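Local coordinates for CDA peptide synthetase I (PDB 5DU9), which belongs to the nonribosomal peptide synthetases and is represented here by its condensation domain, at residues H46-S50 / L102-I106. The protein carries 1 engineered substitution. Sequence-based numbering, arbitrary orientation.
Sequences HAVLS and LLRHI
The first turn of helix 46-58, where only His46 points at edge strand 103-107, runs nearly antiparallel to it; the axes of 46-50 and 103-106 come within 9.0 Å, at 161°. His46 meets both a carbonyl and side chains of the strand. Its CG stands anti to the backbone N (chi1 170°), which carries the imidazole across; there NE2 donates to Leu103 O at 2.8 Å, the acceptor lying in the ring plane while the donor sits well above the carbonyl plane. This bond, with His105 CB over one face 3.4 Å from the His46 centroid, should help set the ring's rotation. The His105 ring forms an offset stack with that of His46, planes at 26°, its NE2 held by Thr144. Obliquely, on the side of the plane away from His105, Leu103 CD2 lies 3.7 Å from His46 CD2 and equally near CG of Leu49, which reaches it from the side. A water accepts from Leu103 N and also hydrogen-bonds Ser50 OG. The strand pairs with parallel strand 138-146, whose Leu142 touches both His46 and Leu49; Tyr152 of strand 149-157 meets Leu49 and Leu103, and helix 163-182 packs on Leu49 through Leu173 and Tyr177.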
ATOM      1  N   HIS A  46     -20.163  -7.528  17.684  1.00 34.73           N
ATOM      2  CA  HIS A  46     -20.480  -7.086  16.327  1.00 39.74           C
ATOM      3  C   HIS A  46     -21.484  -5.939  16.309  1.00 45.04           C
ATOM      4  O   HIS A  46     -21.374  -5.021  15.495  1.00 32.00           O
ATOM      5  CB  HIS A  46     -21.026  -8.240  15.491  1.00 34.85           C
ATOM      6  CG  HIS A  46     -21.581  -7.805  14.169  1.00 41.26           C
ATOM      7  ND1 HIS A  46     -22.920  -7.896  13.860  1.00 42.31           N
ATOM      8  CD2 HIS A  46     -20.980  -7.253  13.090  1.00 32.82           C
ATOM      9  CE1 HIS A  46     -23.120  -7.430  12.640  1.00 37.40           C
ATOM     10  NE2 HIS A  46     -21.958  -7.037  12.148  1.00 33.38           N
ATOM     11  N   ALA A  47     -22.470  -6.000  17.197  1.00 36.17           N
ATOM     12  CA  ALA A  47     -23.477  -4.950  17.277  1.00 34.77           C
ATOM     13  C   ALA A  47     -22.827  -3.610  17.603  1.00 38.13           C
ATOM     14  O   ALA A  47     -23.151  -2.588  17.001  1.00 35.84           O
ATOM     15  CB  ALA A  47     -24.524  -5.296  18.318  1.00 37.14           C
ATOM     16  N   VAL A  48     -21.900  -3.624  18.555  1.00 33.73           N
ATOM     17  CA  VAL A  48     -21.206  -2.408  18.965  1.00 34.72           C
ATOM     18  C   VAL A  48     -20.242  -1.941  17.877  1.00 37.48           C
ATOM     19  O   VAL A  48     -20.183  -0.752  17.567  1.00 32.55           O
ATOM     20  CB  VAL A  48     -20.436  -2.616  20.285  1.00 36.56           C
ATOM     21  CG1 VAL A  48     -19.710  -1.341  20.699  1.00 36.48           C
ATOM     22  CG2 VAL A  48     -21.388  -3.055  21.387  1.00 38.94           C
ATOM     23  N   LEU A  49     -19.487  -2.873  17.302  1.00 28.90           N
ATOM     24  CA  LEU A  49     -18.545  -2.533  16.239  1.00 29.61           C
ATOM     25  C   LEU A  49     -19.291  -1.985  15.028  1.00 25.72           C
ATOM     26  O   LEU A  49     -18.786  -1.120  14.315  1.00 26.92           O
ATOM     27  CB  LEU A  49     -17.707  -3.752  15.840  1.00 26.62           C
ATOM     28  CG  LEU A  49     -16.518  -3.501  14.907  1.00 28.65           C
ATOM     29  CD1 LEU A  49     -15.511  -2.542  15.531  1.00 29.05           C
ATOM     30  CD2 LEU A  49     -15.838  -4.814  14.542  1.00 27.05           C
ATOM     31  N   SER A  50     -20.500  -2.487  14.801  1.00 29.35           N
ATOM     32  CA  SER A  50     -21.329  -1.996  13.707  1.00 29.11           C
ATOM     33  C   SER A  50     -21.691  -0.528  13.939  1.00 33.85           C
ATOM     34  O   SER A  50     -21.652   0.287  13.015  1.00 28.37           O
ATOM     35  CB  SER A  50     -22.591  -2.852  13.568  1.00 28.39           C
ATOM     36  OG  SER A  50     -23.435  -2.353  12.545  1.00 45.16           O
ATOM     37  N   LEU A 102     -22.401  -0.631   6.247  1.00 27.92           N
ATOM     38  CA  LEU A 102     -22.710  -2.013   6.565  1.00 24.01           C
ATOM     39  C   LEU A 102     -21.469  -2.736   7.060  1.00 23.67           C
ATOM     40  O   LEU A 102     -20.444  -2.768   6.376  1.00 23.42           O
ATOM     41  CB  LEU A 102     -23.277  -2.728   5.337  1.00 27.79           C
ATOM     42  CG  LEU A 102     -23.502  -4.237   5.467  1.00 27.71           C
ATOM     43  CD1 LEU A 102     -24.617  -4.527   6.461  1.00 30.46           C
ATOM     44  CD2 LEU A 102     -23.807  -4.847   4.108  1.00 30.00           C
ATOM     45  N   LEU A 103     -21.570  -3.305   8.256  1.00 24.83           N
ATOM     46  CA  LEU A 103     -20.559  -4.226   8.751  1.00 24.73           C
ATOM     47  C   LEU A 103     -21.139  -5.631   8.752  1.00 27.98           C
ATOM     48  O   LEU A 103     -22.017  -5.956   9.558  1.00 27.70           O
ATOM     49  CB  LEU A 103     -20.089  -3.844  10.155  1.00 26.03           C
ATOM     50  CG  LEU A 103     -19.077  -4.818  10.770  1.00 23.44           C
ATOM     51  CD1 LEU A 103     -17.793  -4.850   9.961  1.00 22.12           C
ATOM     52  CD2 LEU A 103     -18.795  -4.451  12.215  1.00 24.37           C
ATOM     53  N   ARG A 104     -20.662  -6.460   7.835  1.00 22.09           N
ATOM     54  CA  ARG A 104     -21.106  -7.841   7.781  1.00 27.09           C
ATOM     55  C   ARG A 104     -20.508  -8.614   8.947  1.00 28.81           C
ATOM     56  O   ARG A 104     -19.383  -8.342   9.369  1.00 24.27           O
ATOM     57  CB  ARG A 104     -20.706  -8.498   6.461  1.00 28.36           C
ATOM     58  CG  ARG A 104     -21.281  -7.845   5.218  1.00 29.41           C
ATOM     59  CD  ARG A 104     -20.923  -8.659   3.985  1.00 35.02           C
ATOM     60  NE  ARG A 104     -21.297  -7.995   2.738  1.00 30.54           N
ATOM     61  CZ  ARG A 104     -22.466  -8.142   2.120  1.00 25.17           C
ATOM     62  NH1 ARG A 104     -23.406  -8.927   2.629  1.00 34.53           N
ATOM     63  NH2 ARG A 104     -22.700  -7.494   0.987  1.00 50.87           N
ATOM     64  N   HIS A 105     -21.272  -9.564   9.473  1.00 25.25           N
ATOM     65  CA  HIS A 105     -20.739 -10.541  10.413  1.00 28.03           C
ATOM     66  C   HIS A 105     -20.830 -11.927   9.810  1.00 26.56           C
ATOM     67  O   HIS A 105     -21.922 -12.445   9.577  1.00 29.07           O
ATOM     68  CB  HIS A 105     -21.481 -10.520  11.744  1.00 28.56           C
ATOM     69  CG  HIS A 105     -20.904 -11.462  12.755  1.00 36.18           C
ATOM     70  ND1 HIS A 105     -21.655 -12.054  13.745  1.00 43.70           N
ATOM     71  CD2 HIS A 105     -19.638 -11.919  12.918  1.00 30.89           C
ATOM     72  CE1 HIS A 105     -20.880 -12.834  14.478  1.00 36.85           C
ATOM     73  NE2 HIS A 105     -19.651 -12.769  13.997  1.00 32.33           N
ATOM     74  N   ILE A 106     -19.669 -12.516   9.558  1.00 26.43           N
ATOM     75  CA  ILE A 106     -19.583 -13.852   8.997  1.00 26.09           C
ATOM     76  C   ILE A 106     -18.975 -14.781  10.037  1.00 27.34           C
ATOM     77  O   ILE A 106     -17.779 -14.714  10.319  1.00 25.72           O
ATOM     78  CB  ILE A 106     -18.752 -13.858   7.706  1.00 28.33           C
ATOM     79  CG1 ILE A 106     -19.416 -12.941   6.674  1.00 40.78           C
ATOM     80  CG2 ILE A 106     -18.617 -15.277   7.161  1.00 31.26           C
ATOM     81  CD1 ILE A 106     -18.632 -12.747   5.406  1.00 38.25           C
TER
HETATM   82  O   HOH W   1     -23.848  -2.611   9.853  1.00 26.53           O